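Local coordinates for protein tRNA (guanine(9)-N1)-methyltransferase (Schizosaccharomyces pombe, PDB 4JWH) that methylates N1 of guanosine 9 in cytoplasmic tRNA, using S-adenosyl-L-methionine as the methyl donor and releasing S-adenosyl-L-homocysteine, at residues A[122-127]-A[151-156]; A[189-194]-A[208-213]; A[194-199]-A[233-238]. All coordinates share one frame; numbering follows the deposited sequence.

Interaction 1 (A[122-127]-A[151-156]); sequences NSLCQQ and GRLKTR
Arg156 leaves its helix with CG trans to the backbone N and then bends at chi2 (66°), which lays the guanidinium flat against the amide of Asn122 on the facing helix. The two planar groups stack, their planes 20° apart, with Asn122 CG over one guanidinium face and offset toward its rim. Because Asn122 OD1 lies above that face, its 3.1 Å approach to Arg156 NE has too poor an angle for a hydrogen bond; the pair is held by stacking. The aliphatic start of the arginine is used as well: its CG packs on Cys125 CB at 3.9 Å. Here helix 118-137 meets helix 151-161, two helices flanking the parallel sheet of the SPOUT-type methyltransferase domain, and the short segments cross at -62° with their axes 9.4 Å apart. Deeper in, Leu153 plugs the angle between them. Its CD1 sits 3.8 Å from Cys125 CA, while its CD2 meets Leu124 CD2, also at 3.8 Å, the two leucine side chains crossing nearly at right angles. Leu124 also touches Val254 of helix 254-267; on the other helix, Asp113 accepts hydrogen bonds from the backbone N atoms of Arg152 and Leu153.

Interaction 2 (A[189-194]-A[208-213]); sequences LVYLSA and IYIIGA. With SAH (S-adenosyl-L-homocysteine), chain C.
Tyr191 and Ile210 meet ring face to methyl between strands 189-192 and 208-212, parallel neighbours inside the six-stranded sheet of this SPOUT methyltransferase. Ile210 CG2 sits over the centre of the phenol ring, 3.7 Å from its centroid and 11° off the normal, a clear CH-pi contact. The isoleucine holds this methyl trans to its backbone N, with CG1 beside the N (chi1 -54°), and on that other branch CD1 reaches back toward Leu189 CD2. Leu189 CD2 in turn packs on Ile208 CG2 at 3.6 Å, so Leu189, Ile208, Ile210 and the Tyr191 ring form a continuous patch on this face. Three backbone bonds knit the strands below it: Val190 N to Ile208 O, Ile210 N to Val190 O and Leu192 N to Ile210 O. The phenol oxygen of Tyr191 is hydrogen-bonded to Asp109 on strand 105-109.

Solvent comes nearer on the other face, where Val190 is partly exposed while its neighbours are buried. It lies alongside Tyr209 and points the same way, its CB 3.7 Å from Tyr209 CD1, while the tyrosine hydroxyl is hydrogen-bonded to Asp204 N. Packing is looser beyond this pair: Leu192 CD1 approaches Tyr209 CB only to 4.2 Å.

At their C-terminal ends the strands part and the cofactor product enters. A side chain on Gly212 would run into SAH O3', consistent with glycine at this spot. The ribose is gripped by backbone from both strands: SAH O2' donates to Leu192 O at 2.8 Å and accepts from Gly212 N at 3.0 Å.

Interaction 3 (A[194-199]-A[233-238]); sequences ADSDNT and IKTAKL. With SAH (S-adenosyl-L-homocysteine), chain C.
Ser196 and Thr235 join their hydroxyls in the shortest hydrogen bond of this contact, Ser196 OG donating to Thr235 OG1 at 2.7 Å. Thr235 OG1 is also hydrogen-bonded to Gln225 of helix 223-231, which ties the pair to the covering helix. Ser196 OG receives as well, from Asn198 N at 3.1 Å, and this closes an ST turn. Replacing Ser196 by an alanine would probably leave Asn198 N without its acceptor and Thr235 OG1 without its donor, freeing the turn to shift. Asn198 adds a side-chain bond of its own: ND2 gives to Thr235 O at 3.1 Å, with the acceptor lying in the amide plane and the donor tilted 30° from the carbonyl plane.

Between the backbones, Lys237 N donates to Asn198 O at 2.8 Å, almost straight, and Thr199 makes a single bridge with Lys237. The loop after strand 189-192 thus runs along the end of 234-236, an edge strand of the parallel SPOUT sheet, just where the adenine is bound.

Van der Waals contact comes mainly from the methylenes of Lys237, which rest against loop oxygens. With CG set between the backbone N and carbonyl carbon (chi1 68°), the chain runs out across the loop, and Lys237 CE lies 3.5 Å from both Ser196 O and Thr199 OG1.

Toward SAH the contact offers a methyl and a backbone donor. Ala194 CB touches SAH N6 at 3.4 Å, and Leu238 N donates to SAH N1 at 3.1 Å in a bond of 173°.

Following the chain from the N terminus, interaction 1 closes first: helix 118-137 leads through strand 143-147 into helix 151-161, and the two helices meet before the chain reaches the first pocket residue, Leu192. Interaction 2 then closes the excursion between neighbouring strands 189-192 and 208-212. Interaction 3 opens within that excursion and closes only after helix 223-231, so the two cross rather than nest, sharing Ala194. Strand 189-192 lies between 208-212 and 234-236, which makes interactions 2 and 3 adjoining parts of one sheet, both touching SAH. Interaction 1 sits on the opposite side of the chain's centre from interaction 3, yet touches interaction 2 where Leu124 CD2 packs on Ala213 O.

Interaction 1 (A[122-127]-A[151-156])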
# COMPACT_ATOMS: atom_id res chain seq x y z
N ASN A 122 -14.02 -6.68 5.72
CA ASN A 122 -13.34 -7.67 6.55
C ASN A 122 -11.99 -8.10 5.96
O ASN A 122 -10.97 -8.09 6.66
CB ASN A 122 -14.24 -8.90 6.80
CG ASN A 122 -15.51 -8.56 7.57
OD1 ASN A 122 -15.78 -7.40 7.91
ND2 ASN A 122 -16.32 -9.58 7.84
N SER A 123 -11.99 -8.43 4.67
CA SER A 123 -10.74 -8.76 3.98
C SER A 123 -9.71 -7.60 4.01
O SER A 123 -8.54 -7.82 4.31
CB SER A 123 -11.02 -9.23 2.56
OG SER A 123 -9.84 -9.11 1.78
N LEU A 124 -10.16 -6.38 3.69
CA LEU A 124 -9.29 -5.20 3.73
C LEU A 124 -8.65 -5.04 5.12
O LEU A 124 -7.46 -4.79 5.27
CB LEU A 124 -10.09 -3.95 3.34
CG LEU A 124 -9.26 -2.64 3.35
CD1 LEU A 124 -8.09 -2.72 2.32
CD2 LEU A 124 -10.18 -1.48 3.07
N CYS A 125 -9.43 -5.24 6.15
CA CYS A 125 -8.91 -5.08 7.48
C CYS A 125 -7.75 -6.07 7.79
O CYS A 125 -6.73 -5.70 8.37
CB CYS A 125 -10.06 -5.24 8.45
SG CYS A 125 -9.52 -5.15 10.11
N GLN A 126 -7.92 -7.33 7.38
CA GLN A 126 -6.85 -8.34 7.44
C GLN A 126 -5.63 -7.86 6.64
O GLN A 126 -4.49 -7.96 7.08
CB GLN A 126 -7.41 -9.69 6.93
CG GLN A 126 -6.38 -10.74 6.48
CD GLN A 126 -7.05 -12.05 6.05
OE1 GLN A 126 -7.13 -12.37 4.86
NE2 GLN A 126 -7.55 -12.80 7.03
N GLN A 127 -5.88 -7.29 5.48
CA GLN A 127 -4.79 -6.82 4.61
C GLN A 127 -4.03 -5.64 5.19
O GLN A 127 -2.80 -5.59 5.05
CB GLN A 127 -5.33 -6.48 3.24
CG GLN A 127 -5.75 -7.71 2.51
CD GLN A 127 -6.26 -7.45 1.13
OE1 GLN A 127 -5.81 -6.53 0.46
NE2 GLN A 127 -7.16 -8.29 0.66
N GLY A 151 -14.96 5.04 9.51
CA GLY A 151 -16.10 4.24 9.04
C GLY A 151 -15.98 2.77 9.41
O GLY A 151 -15.43 2.43 10.45
N ARG A 152 -16.49 1.90 8.54
CA ARG A 152 -16.65 0.49 8.82
C ARG A 152 -15.32 -0.24 8.89
O ARG A 152 -15.19 -1.25 9.59
CB ARG A 152 -17.56 -0.15 7.77
CG ARG A 152 -19.05 0.13 7.98
CD ARG A 152 -19.83 -0.59 6.89
NE ARG A 152 -19.40 -0.13 5.58
CZ ARG A 152 -19.31 -0.89 4.49
NH1 ARG A 152 -19.60 -2.18 4.50
NH2 ARG A 152 -18.91 -0.33 3.37
N LEU A 153 -14.33 0.28 8.17
CA LEU A 153 -12.96 -0.25 8.30
C LEU A 153 -12.43 -0.05 9.72
O LEU A 153 -11.95 -0.99 10.34
CB LEU A 153 -12.01 0.36 7.23
CG LEU A 153 -10.57 -0.14 7.21
CD1 LEU A 153 -10.48 -1.67 6.92
CD2 LEU A 153 -9.69 0.67 6.19
N LYS A 154 -12.50 1.18 10.23
CA LYS A 154 -12.00 1.48 11.57
C LYS A 154 -12.77 0.68 12.66
O LYS A 154 -12.18 0.16 13.59
CB LYS A 154 -12.08 2.98 11.86
CG LYS A 154 -11.52 3.42 13.23
CD LYS A 154 -11.73 4.92 13.45
CE LYS A 154 -11.08 5.39 14.74
NZ LYS A 154 -11.59 4.54 15.88
N THR A 155 -14.08 0.62 12.54
CA THR A 155 -14.88 -0.21 13.47
C THR A 155 -14.42 -1.68 13.44
O THR A 155 -14.01 -2.24 14.45
CB THR A 155 -16.35 -0.10 13.10
OG1 THR A 155 -16.71 1.29 13.13
CG2 THR A 155 -17.27 -0.93 14.05
N ARG A 156 -14.44 -2.26 12.24
CA ARG A 156 -14.03 -3.65 12.01
C ARG A 156 -12.66 -3.92 12.61
O ARG A 156 -12.47 -4.90 13.35
CB ARG A 156 -14.01 -3.96 10.50
CG ARG A 156 -13.54 -5.37 10.14
CD ARG A 156 -14.52 -6.41 10.65
NE ARG A 156 -14.04 -7.76 10.39
CZ ARG A 156 -14.51 -8.86 10.98
NH1 ARG A 156 -15.46 -8.78 11.90
NH2 ARG A 156 -14.00 -10.05 10.65

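Interaction 2 (A[189-194]-A[208-213])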
# COMPACT_ATOMS: atom_id res chain seq x y z
N LEU A 189 4.11 12.70 -4.40
CA LEU A 189 3.12 11.64 -4.32
C LEU A 189 3.12 10.84 -5.61
O LEU A 189 3.20 11.42 -6.70
CB LEU A 189 1.71 12.20 -4.10
CG LEU A 189 1.42 12.81 -2.74
CD1 LEU A 189 0.08 13.52 -2.75
CD2 LEU A 189 1.48 11.77 -1.60
N VAL A 190 3.02 9.53 -5.47
CA VAL A 190 2.82 8.64 -6.62
C VAL A 190 1.72 7.67 -6.19
O VAL A 190 1.86 6.96 -5.20
CB VAL A 190 4.12 7.85 -7.00
CG1 VAL A 190 3.82 6.75 -8.03
CG2 VAL A 190 5.23 8.77 -7.49
N TYR A 191 0.62 7.64 -6.95
CA TYR A 191 -0.45 6.68 -6.70
C TYR A 191 -0.20 5.43 -7.56
O TYR A 191 -0.22 5.48 -8.80
CB TYR A 191 -1.81 7.30 -7.03
CG TYR A 191 -2.97 6.75 -6.22
CD1 TYR A 191 -3.82 7.61 -5.54
CD2 TYR A 191 -3.25 5.37 -6.17
CE1 TYR A 191 -4.90 7.13 -4.80
CE2 TYR A 191 -4.33 4.87 -5.41
CZ TYR A 191 -5.14 5.78 -4.72
OH TYR A 191 -6.21 5.39 -3.99
N LEU A 192 0.04 4.31 -6.90
CA LEU A 192 0.22 3.03 -7.57
C LEU A 192 -1.11 2.53 -8.15
O LEU A 192 -2.11 2.45 -7.43
CB LEU A 192 0.81 2.02 -6.59
CG LEU A 192 2.25 2.41 -6.15
CD1 LEU A 192 2.77 1.52 -5.06
CD2 LEU A 192 3.23 2.35 -7.35
N SER A 193 -1.13 2.21 -9.44
CA SER A 193 -2.33 1.69 -10.11
C SER A 193 -1.95 0.71 -11.24
O SER A 193 -1.09 1.01 -12.06
CB SER A 193 -3.21 2.85 -10.65
OG SER A 193 -4.22 2.41 -11.56
N ALA A 194 -2.61 -0.44 -11.29
CA ALA A 194 -2.39 -1.37 -12.40
C ALA A 194 -2.75 -0.76 -13.78
O ALA A 194 -2.27 -1.21 -14.81
CB ALA A 194 -3.15 -2.67 -12.17
N ILE A 208 6.49 9.36 -1.87
CA ILE A 208 5.44 8.91 -1.01
C ILE A 208 4.55 8.11 -1.92
O ILE A 208 4.02 8.64 -2.88
CB ILE A 208 4.70 10.12 -0.37
CG1 ILE A 208 5.68 10.94 0.48
CG2 ILE A 208 3.52 9.63 0.43
CD1 ILE A 208 5.13 12.29 0.92
N TYR A 209 4.43 6.81 -1.64
CA TYR A 209 3.73 5.89 -2.56
C TYR A 209 2.38 5.57 -2.00
O TYR A 209 2.29 5.25 -0.84
CB TYR A 209 4.57 4.60 -2.80
CG TYR A 209 5.83 4.99 -3.51
CD1 TYR A 209 5.80 5.26 -4.88
CD2 TYR A 209 7.01 5.21 -2.81
CE1 TYR A 209 6.96 5.67 -5.56
CE2 TYR A 209 8.17 5.64 -3.47
CZ TYR A 209 8.12 5.87 -4.84
OH TYR A 209 9.24 6.28 -5.51
N ILE A 210 1.33 5.67 -2.82
CA ILE A 210 -0.03 5.43 -2.34
C ILE A 210 -0.54 4.09 -2.87
O ILE A 210 -0.42 3.81 -4.05
CB ILE A 210 -1.00 6.54 -2.77
CG1 ILE A 210 -0.48 7.92 -2.34
CG2 ILE A 210 -2.41 6.32 -2.16
CD1 ILE A 210 -1.04 9.06 -3.20
N ILE A 211 -1.13 3.29 -1.98
CA ILE A 211 -1.88 2.08 -2.35
C ILE A 211 -3.37 2.34 -2.09
O ILE A 211 -3.74 2.80 -1.00
CB ILE A 211 -1.41 0.85 -1.54
CG1 ILE A 211 0.12 0.68 -1.67
CG2 ILE A 211 -2.18 -0.42 -1.99
CD1 ILE A 211 0.75 -0.32 -0.71
N GLY A 212 -4.22 2.06 -3.09
CA GLY A 212 -5.68 2.08 -2.86
C GLY A 212 -6.15 1.04 -1.85
O GLY A 212 -5.96 -0.16 -2.05
N ALA A 213 -6.76 1.47 -0.75
CA ALA A 213 -7.20 0.49 0.26
C ALA A 213 -8.61 0.06 -0.12
O ALA A 213 -9.60 0.61 0.37
CB ALA A 213 -7.14 1.06 1.69
N SAH C . -9.92 -1.34 -9.17
CA SAH C . -9.11 -0.97 -8.03
CB SAH C . -8.61 -2.29 -7.40
CG SAH C . -7.21 -2.19 -6.95
SD SAH C . -6.33 -3.41 -6.05
C SAH C . -8.16 0.13 -8.48
O SAH C . -7.05 0.33 -8.09
OXT SAH C . -8.55 0.94 -9.28
C5' SAH C . -5.79 -2.49 -4.68
C4' SAH C . -4.56 -1.59 -4.85
O4' SAH C . -3.39 -2.31 -5.07
C3' SAH C . -4.61 -0.55 -5.97
O3' SAH C . -5.34 0.59 -5.62
C2' SAH C . -3.18 -0.26 -6.25
O2' SAH C . -2.75 0.73 -5.38
C1' SAH C . -2.56 -1.60 -5.94
N9 SAH C . -2.23 -2.39 -7.14
C8 SAH C . -2.71 -3.55 -7.47
N7 SAH C . -2.17 -4.04 -8.55
C5 SAH C . -1.28 -3.18 -8.93
C6 SAH C . -0.31 -3.05 -10.03
N6 SAH C . -0.22 -3.98 -10.94
N1 SAH C . 0.44 -1.98 -10.07
C2 SAH C . 0.36 -1.04 -9.15
N3 SAH C . -0.49 -1.07 -8.15
C4 SAH C . -1.31 -2.09 -7.98

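Interaction 3 (A[194-199]-A[233-238])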
# COMPACT_ATOMS: atom_id res chain seq x y z
N ALA A 194 -2.61 -0.44 -11.29
CA ALA A 194 -2.39 -1.37 -12.40
C ALA A 194 -2.75 -0.76 -13.78
O ALA A 194 -2.27 -1.21 -14.81
CB ALA A 194 -3.15 -2.67 -12.17
N ASP A 195 -3.57 0.28 -13.76
CA ASP A 195 -4.10 0.95 -14.96
C ASP A 195 -3.24 2.10 -15.51
O ASP A 195 -3.56 2.65 -16.57
CB ASP A 195 -5.53 1.43 -14.68
CG ASP A 195 -6.45 0.27 -14.19
OD1 ASP A 195 -6.42 -0.81 -14.83
OD2 ASP A 195 -7.17 0.42 -13.17
N SER A 196 -2.16 2.44 -14.81
CA SER A 196 -1.27 3.50 -15.25
C SER A 196 -0.59 3.14 -16.57
O SER A 196 -0.33 1.96 -16.82
CB SER A 196 -0.22 3.78 -14.19
OG SER A 196 0.53 4.95 -14.49
N ASP A 197 -0.33 4.16 -17.38
CA ASP A 197 0.53 4.07 -18.57
C ASP A 197 2.01 4.03 -18.18
O ASP A 197 2.84 3.64 -18.98
CB ASP A 197 0.34 5.31 -19.46
CG ASP A 197 -1.04 5.40 -20.06
OD1 ASP A 197 -1.83 4.43 -19.95
OD2 ASP A 197 -1.34 6.45 -20.67
N ASN A 198 2.32 4.49 -16.96
CA ASN A 198 3.68 4.57 -16.46
C ASN A 198 4.06 3.36 -15.62
O ASN A 198 3.19 2.74 -14.99
CB ASN A 198 3.86 5.83 -15.63
CG ASN A 198 3.30 7.07 -16.32
OD1 ASN A 198 3.50 7.27 -17.52
ND2 ASN A 198 2.58 7.89 -15.55
N THR A 199 5.36 3.03 -15.58
CA THR A 199 5.83 1.85 -14.84
C THR A 199 6.86 2.28 -13.78
O THR A 199 7.80 2.98 -14.09
CB THR A 199 6.42 0.79 -15.79
OG1 THR A 199 5.40 0.35 -16.68
CG2 THR A 199 6.93 -0.40 -15.03
N ILE A 233 -1.84 14.07 -9.76
CA ILE A 233 -0.75 13.30 -9.14
C ILE A 233 -0.32 12.19 -10.08
O ILE A 233 -1.14 11.61 -10.79
CB ILE A 233 -1.19 12.67 -7.76
CG1 ILE A 233 -1.42 13.75 -6.70
CG2 ILE A 233 -0.16 11.66 -7.22
CD1 ILE A 233 -2.35 13.27 -5.60
N LYS A 234 0.97 11.88 -10.07
CA LYS A 234 1.48 10.86 -10.96
C LYS A 234 1.14 9.45 -10.48
O LYS A 234 1.04 9.19 -9.28
CB LYS A 234 2.98 11.04 -11.17
N THR A 235 0.93 8.55 -11.43
CA THR A 235 0.56 7.17 -11.18
C THR A 235 1.61 6.29 -11.85
O THR A 235 2.34 6.75 -12.72
CB THR A 235 -0.82 6.84 -11.76
OG1 THR A 235 -0.79 6.98 -13.19
CG2 THR A 235 -1.91 7.80 -11.21
N ALA A 236 1.67 5.04 -11.44
CA ALA A 236 2.66 4.07 -11.92
C ALA A 236 2.16 2.68 -11.58
O ALA A 236 1.64 2.45 -10.46
CB ALA A 236 4.00 4.31 -11.26
N LYS A 237 2.32 1.75 -12.53
CA LYS A 237 2.06 0.35 -12.26
C LYS A 237 3.35 -0.40 -11.95
O LYS A 237 4.42 -0.00 -12.39
CB LYS A 237 1.36 -0.31 -13.43
CG LYS A 237 2.24 -0.43 -14.66
CD LYS A 237 1.41 -0.90 -15.82
CE LYS A 237 2.06 -0.52 -17.16
NZ LYS A 237 1.74 -1.68 -18.03
N LEU A 238 3.23 -1.49 -11.21
CA LEU A 238 4.34 -2.36 -10.90
C LEU A 238 4.91 -2.97 -12.19
O LEU A 238 4.13 -3.25 -13.13
CB LEU A 238 3.91 -3.47 -9.94
CG LEU A 238 3.63 -3.05 -8.48
CD1 LEU A 238 3.13 -4.23 -7.68
CD2 LEU A 238 4.90 -2.49 -7.85
N SAH C . -9.92 -1.34 -9.17
CA SAH C . -9.11 -0.97 -8.03
CB SAH C . -8.61 -2.29 -7.40
CG SAH C . -7.21 -2.19 -6.95
SD SAH C . -6.33 -3.41 -6.05
C SAH C . -8.16 0.13 -8.48
O SAH C . -7.05 0.33 -8.09
OXT SAH C . -8.55 0.94 -9.28
C5' SAH C . -5.79 -2.49 -4.68
C4' SAH C . -4.56 -1.59 -4.85
O4' SAH C . -3.39 -2.31 -5.07
C3' SAH C . -4.61 -0.55 -5.97
O3' SAH C . -5.34 0.59 -5.62
C2' SAH C . -3.18 -0.26 -6.25
O2' SAH C . -2.75 0.73 -5.38
C1' SAH C . -2.56 -1.60 -5.94
N9 SAH C . -2.23 -2.39 -7.14
C8 SAH C . -2.71 -3.55 -7.47
N7 SAH C . -2.17 -4.04 -8.55
C5 SAH C . -1.28 -3.18 -8.93
C6 SAH C . -0.31 -3.05 -10.03
N6 SAH C . -0.22 -3.98 -10.94
N1 SAH C . 0.44 -1.98 -10.07
C2 SAH C . 0.36 -1.04 -9.15
N3 SAH C . -0.49 -1.07 -8.15
C4 SAH C . -1.31 -2.09 -7.98